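Local coordinates for DUF5638 domain-containing protein (Legionella pneumophila subsp. pneumophila, PDB 5L1A) that is of unknown function, the crystallised part being an all-helical DUF5638 domain cut from a longer, probably membrane-associated protein, at residues A[44-49]-A[63-68]. Sequence-based numbering, arbitrary orientation.
Sequences YFYNSA and VEEYEN. With I3C (5-amino-2,4,6-triiodobenzene-1,3-dicarboxylic acid), chain E; I3C (5-amino-2,4,6-triiodobenzene-1,3-dicarboxylic acid), chain B.
Tyr46 and Tyr66 lie ring on ring as an offset stack, their planes diverging by 7° and their centroids 4.4 Å apart. The closest atoms are Tyr46 CD2 and Tyr66 CD1 at 3.4 Å. The Tyr66 ring is displaced toward the Tyr46 backbone, with Tyr46 CB over its face, 3.6 Å from the centroid, a CH-pi contact. The Tyr46 CB already points at helix 56-77, and chi1 of -71° turns its ring onto the Tyr66 face. Phe45 CD2 lies 3.6 Å above the Tyr46 plane, over the ring centre on the face opposite Tyr66, so the Tyr46 ring is held between the two. Its edge receives Glu65, whose CD lies 3.7 Å from Tyr46 CE1 with the carboxylate nearly perpendicular to the ring. Extended beyond CG, the Glu65 chain also brings OE1 to 3.1 Å from N13 of one triiodo ligand, which donates a bent hydrogen bond, while Glu65 CG lies against O11 of a second ligand. Ala49 CB and the Phe45 ring border the first ligand beside Glu65.

Further out, Tyr66 OH is hydrogen-bonded to Asp19, which also accepts from Asn47 ND2, an amide that bonds Lys43 O as well; this ties the stack to helix 8-25. Phe69 and, from helix 97-110, Ile103 pack on Tyr46. The local axes run 10.0 Å apart at 163°, as expected of helices 33-51 and 56-77 forming an antiparallel helical hairpin, here with a stacked tyrosine pair between them, beside bound triiodo compound, a phasing reagent and probably not a natural ligand.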
# COMPACT_ATOMS: atom_id res chain seq x y z
N TYR A 44 -7.28 -2.88 -1.28
CA TYR A 44 -8.18 -2.38 -2.31
C TYR A 44 -7.73 -1.03 -2.85
O TYR A 44 -7.85 -0.77 -4.05
CB TYR A 44 -9.60 -2.29 -1.74
CG TYR A 44 -10.61 -1.65 -2.66
CD1 TYR A 44 -11.24 -2.39 -3.65
CD2 TYR A 44 -10.94 -0.31 -2.53
CE1 TYR A 44 -12.16 -1.81 -4.49
CE2 TYR A 44 -11.86 0.28 -3.36
CZ TYR A 44 -12.47 -0.47 -4.34
OH TYR A 44 -13.40 0.12 -5.17
N PHE A 45 -7.17 -0.17 -1.98
CA PHE A 45 -6.74 1.16 -2.42
C PHE A 45 -5.63 1.07 -3.47
O PHE A 45 -5.69 1.76 -4.49
CB PHE A 45 -6.28 1.98 -1.21
CG PHE A 45 -5.60 3.27 -1.58
CD1 PHE A 45 -6.34 4.38 -1.90
CD2 PHE A 45 -4.21 3.36 -1.59
CE1 PHE A 45 -5.72 5.57 -2.24
CE2 PHE A 45 -3.59 4.55 -1.93
CZ PHE A 45 -4.34 5.65 -2.25
N TYR A 46 -4.62 0.25 -3.22
CA TYR A 46 -3.48 0.22 -4.14
C TYR A 46 -3.79 -0.60 -5.39
O TYR A 46 -3.41 -0.21 -6.50
CB TYR A 46 -2.24 -0.33 -3.44
CG TYR A 46 -1.67 0.63 -2.43
CD1 TYR A 46 -0.96 1.75 -2.83
CD2 TYR A 46 -1.86 0.43 -1.07
CE1 TYR A 46 -0.43 2.63 -1.90
CE2 TYR A 46 -1.34 1.30 -0.13
CZ TYR A 46 -0.63 2.40 -0.55
OH TYR A 46 -0.11 3.28 0.37
N ASN A 47 -4.48 -1.73 -5.23
CA ASN A 47 -4.86 -2.53 -6.39
C ASN A 47 -5.81 -1.77 -7.31
O ASN A 47 -5.63 -1.79 -8.54
CB ASN A 47 -5.47 -3.85 -5.93
CG ASN A 47 -4.42 -4.90 -5.60
OD1 ASN A 47 -3.95 -5.63 -6.47
ND2 ASN A 47 -4.04 -4.97 -4.33
N SER A 48 -6.82 -1.10 -6.75
CA SER A 48 -7.73 -0.32 -7.59
C SER A 48 -7.02 0.84 -8.26
O SER A 48 -7.35 1.19 -9.40
CB SER A 48 -8.90 0.21 -6.77
OG SER A 48 -9.65 -0.84 -6.18
N ALA A 49 -6.04 1.44 -7.59
CA ALA A 49 -5.32 2.56 -8.19
C ALA A 49 -4.47 2.10 -9.37
O ALA A 49 -4.33 2.83 -10.36
CB ALA A 49 -4.46 3.27 -7.15
N VAL A 63 2.81 1.10 -8.28
CA VAL A 63 3.50 -0.08 -7.77
C VAL A 63 4.63 0.34 -6.83
O VAL A 63 4.83 -0.26 -5.76
CB VAL A 63 4.02 -0.95 -8.93
CG1 VAL A 63 5.02 -1.97 -8.43
CG2 VAL A 63 2.85 -1.64 -9.62
N GLU A 64 5.39 1.37 -7.20
CA GLU A 64 6.43 1.89 -6.32
C GLU A 64 5.83 2.46 -5.03
O GLU A 64 6.41 2.30 -3.95
CB GLU A 64 7.25 2.95 -7.04
CG GLU A 64 8.15 2.40 -8.13
CD GLU A 64 8.79 3.48 -8.97
OE1 GLU A 64 8.42 4.67 -8.81
OE2 GLU A 64 9.67 3.15 -9.79
N GLU A 65 4.68 3.12 -5.13
CA GLU A 65 4.05 3.69 -3.94
C GLU A 65 3.59 2.60 -2.98
O GLU A 65 3.73 2.74 -1.76
CB GLU A 65 2.88 4.59 -4.34
CG GLU A 65 2.22 5.30 -3.18
CD GLU A 65 0.81 5.75 -3.49
OE1 GLU A 65 0.24 5.23 -4.47
OE2 GLU A 65 0.27 6.61 -2.77
N TYR A 66 3.04 1.51 -3.52
CA TYR A 66 2.66 0.37 -2.70
C TYR A 66 3.88 -0.27 -2.04
O TYR A 66 3.83 -0.69 -0.88
CB TYR A 66 1.91 -0.64 -3.56
CG TYR A 66 1.05 -1.64 -2.81
CD1 TYR A 66 0.88 -1.56 -1.43
CD2 TYR A 66 0.40 -2.65 -3.50
CE1 TYR A 66 0.09 -2.48 -0.76
CE2 TYR A 66 -0.39 -3.57 -2.84
CZ TYR A 66 -0.54 -3.49 -1.47
OH TYR A 66 -1.33 -4.41 -0.82
N GLU A 67 4.99 -0.33 -2.77
CA GLU A 67 6.20 -0.95 -2.22
C GLU A 67 6.79 -0.12 -1.08
O GLU A 67 7.22 -0.68 -0.07
CB GLU A 67 7.23 -1.14 -3.33
CG GLU A 67 6.87 -2.24 -4.30
CD GLU A 67 7.59 -2.12 -5.62
OE1 GLU A 67 8.15 -1.04 -5.90
OE2 GLU A 67 7.59 -3.11 -6.37
N ASN A 68 6.81 1.20 -1.24
CA ASN A 68 7.28 2.06 -0.15
C ASN A 68 6.36 1.94 1.06
O ASN A 68 6.83 1.96 2.21
CB ASN A 68 7.36 3.52 -0.61
CG ASN A 68 8.43 3.74 -1.66
OD1 ASN A 68 9.48 3.10 -1.64
ND2 ASN A 68 8.17 4.65 -2.59
I3 I3C E . 0.63 7.22 -6.90
I2 I3C E . -5.55 6.56 -5.99
I1 I3C E . -3.23 11.86 -8.07
O8 I3C E . -0.09 10.26 -9.01
O9 I3C E . 0.22 10.86 -6.93
C10 I3C E . -5.48 9.61 -7.04
N13 I3C E . -2.30 5.83 -6.10
C1 I3C E . -1.56 9.35 -7.39
C6 I3C E . -1.33 7.95 -6.93
C5 I3C E . -2.49 7.11 -6.51
C4 I3C E . -3.87 7.67 -6.56
C3 I3C E . -4.09 9.06 -7.02
C2 I3C E . -2.93 9.90 -7.43
C7 I3C E . -0.40 10.21 -7.81
O11 I3C E . -5.95 10.10 -5.99
O12 I3C E . -6.14 9.56 -8.10
I3 I3C B . 9.00 11.31 -5.68
I2 I3C B . 7.72 8.56 -0.34
I1 I3C B . 3.55 8.56 -4.85
O8 I3C B . 6.22 9.49 -7.33
O9 I3C B . 5.33 11.33 -6.54
C10 I3C B . 4.87 7.95 -1.91
N13 I3C B . 9.32 10.21 -2.63
C1 I3C B . 6.36 9.86 -5.00
C6 I3C B . 7.69 10.24 -4.48
C5 I3C B . 8.10 9.86 -3.11
C4 I3C B . 7.16 9.10 -2.27
C3 I3C B . 5.82 8.72 -2.77
C2 I3C B . 5.43 9.10 -4.14
C7 I3C B . 5.94 10.25 -6.38
O11 I3C B . 4.98 6.70 -1.86
O12 I3C B . 4.01 8.57 -1.25